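Local coordinates for protein Kiaa0380 (PDB 1HTJ) that probably links heterotrimeric G protein signalling to Rho GTPases, as the RGS-like domain of a Rho guanine nucleotide exchange factor, at residues R40-G45 and Q168-Q173. The protein carries 3 engineered substitutions. Numbering follows the deposited sequence.
Sequences RPAHLG and QVAEKQ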
# COMPACT_ATOMS: atom_id res chain seq x y z
N ARG A 40 -11.54 1.59 0.28
CA ARG A 40 -12.19 0.28 0.29
C ARG A 40 -11.16 -0.81 0.58
O ARG A 40 -10.49 -1.31 -0.32
CB ARG A 40 -12.86 0.03 -1.06
CG ARG A 40 -13.49 1.28 -1.65
CD ARG A 40 -14.28 2.07 -0.60
NE ARG A 40 -15.18 1.19 0.12
CZ ARG A 40 -16.19 0.54 -0.46
NH1 ARG A 40 -16.39 0.70 -1.77
NH2 ARG A 40 -16.96 -0.28 0.24
N PRO A 41 -11.04 -1.20 1.86
CA PRO A 41 -10.12 -2.21 2.37
C PRO A 41 -10.14 -3.57 1.68
O PRO A 41 -9.09 -4.13 1.38
CB PRO A 41 -10.50 -2.32 3.85
CG PRO A 41 -11.05 -0.95 4.15
CD PRO A 41 -11.90 -0.69 2.95
N ALA A 42 -11.33 -4.10 1.43
CA ALA A 42 -11.46 -5.40 0.78
C ALA A 42 -10.88 -5.38 -0.63
O ALA A 42 -10.12 -6.27 -1.02
CB ALA A 42 -12.93 -5.82 0.74
N HIS A 43 -11.27 -4.35 -1.39
CA HIS A 43 -10.83 -4.17 -2.76
C HIS A 43 -9.32 -3.95 -2.81
O HIS A 43 -8.62 -4.54 -3.64
CB HIS A 43 -11.55 -2.98 -3.37
CG HIS A 43 -13.02 -3.20 -3.54
ND1 HIS A 43 -13.88 -3.34 -2.48
CD2 HIS A 43 -13.77 -3.41 -4.66
CE1 HIS A 43 -15.10 -3.62 -2.93
NE2 HIS A 43 -15.05 -3.67 -4.24
N LEU A 44 -8.84 -3.10 -1.90
CA LEU A 44 -7.43 -2.80 -1.82
C LEU A 44 -6.68 -4.10 -1.55
O LEU A 44 -5.64 -4.36 -2.13
CB LEU A 44 -7.16 -1.81 -0.68
CG LEU A 44 -5.71 -1.34 -0.55
CD1 LEU A 44 -5.34 -0.51 -1.76
CD2 LEU A 44 -5.55 -0.50 0.72
N GLY A 45 -7.24 -4.92 -0.67
CA GLY A 45 -6.65 -6.20 -0.34
C GLY A 45 -6.54 -7.08 -1.58
O GLY A 45 -5.49 -7.64 -1.84
N GLN A 168 -14.67 -7.89 7.55
CA GLN A 168 -14.47 -9.33 7.48
C GLN A 168 -13.86 -9.78 6.16
O GLN A 168 -13.01 -10.67 6.15
CB GLN A 168 -15.79 -10.05 7.73
CG GLN A 168 -16.26 -9.96 9.17
CD GLN A 168 -17.61 -10.59 9.39
OE1 GLN A 168 -18.61 -10.18 8.78
NE2 GLN A 168 -17.67 -11.60 10.26
N VAL A 169 -14.29 -9.18 5.06
CA VAL A 169 -13.76 -9.54 3.76
C VAL A 169 -12.32 -9.03 3.65
O VAL A 169 -11.44 -9.75 3.17
CB VAL A 169 -14.59 -8.93 2.61
CG1 VAL A 169 -13.90 -9.20 1.27
CG2 VAL A 169 -16.00 -9.53 2.61
N ALA A 170 -12.09 -7.81 4.12
CA ALA A 170 -10.76 -7.21 4.06
C ALA A 170 -9.79 -8.04 4.88
O ALA A 170 -8.65 -8.27 4.47
CB ALA A 170 -10.80 -5.80 4.60
N GLU A 171 -10.26 -8.50 6.03
CA GLU A 171 -9.45 -9.31 6.92
C GLU A 171 -8.98 -10.58 6.23
O GLU A 171 -7.83 -10.98 6.35
CB GLU A 171 -10.28 -9.66 8.16
CG GLU A 171 -9.49 -9.76 9.44
CD GLU A 171 -10.31 -10.38 10.55
OE1 GLU A 171 -11.45 -9.90 10.79
OE2 GLU A 171 -9.81 -11.34 11.19
N LYS A 172 -9.89 -11.22 5.49
CA LYS A 172 -9.58 -12.45 4.78
C LYS A 172 -8.46 -12.22 3.76
O LYS A 172 -7.64 -13.11 3.50
CB LYS A 172 -10.84 -12.97 4.07
CG LYS A 172 -10.63 -14.29 3.34
CD LYS A 172 -11.93 -14.83 2.75
CE LYS A 172 -11.69 -16.15 1.99
NZ LYS A 172 -12.89 -16.68 1.25
N GLN A 173 -8.44 -11.02 3.19
CA GLN A 173 -7.42 -10.65 2.23
C GLN A 173 -6.10 -10.46 2.95
O GLN A 173 -5.05 -10.90 2.47
CB GLN A 173 -7.79 -9.34 1.52
CG GLN A 173 -9.18 -9.33 0.88
CD GLN A 173 -9.48 -10.61 0.11
OE1 GLN A 173 -8.70 -11.03 -0.74
NE2 GLN A 173 -10.62 -11.22 0.41
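The methyl of Ala170 overlaps the start of helix 41-54, meeting CB of Pro41 with its own CB at 3.6 Å and also touching the backbone N of Ala42. Beside it, the CB of Ala42 rests 3.6 Å from CG1 of Val169, the branch that lies anti to its own backbone N. Small residues allow close backbones: the CA atoms of Ala42 and Ala170 are 3.8 Å apart, and the segment axes approach to 7.8 Å at 22°, nearly parallel. One turn on, CB of Gln173 sits 3.8 Å from CA of Gly45; a beta carbon built on that glycine would fall 2.6 Å from the same CB, a clash. The Gln173 chain bends at chi2 (-45°), folding its amide back along its own helix, where NE2 donates to Val169 O at 3.2 Å, tilted 34° from the carbonyl plane. That carbonyl also accepts from Gln173 N on its other face. The amide further hydrogen-bonds Arg49 of helix 41-54 through OE1 and Asp155, in the loop before helix 163-182, through NE2. Cutting Gln173 back to an alanine is likely to leave Arg49 and Asp155 without this partner and Val169 O without its side-chain donor. Buried in the all-helical RGS-like domain, the contact has Leu156 touching Ala42 and Leu159 touching Val169, while Leu44 packs against helices 34-39 and 186-202.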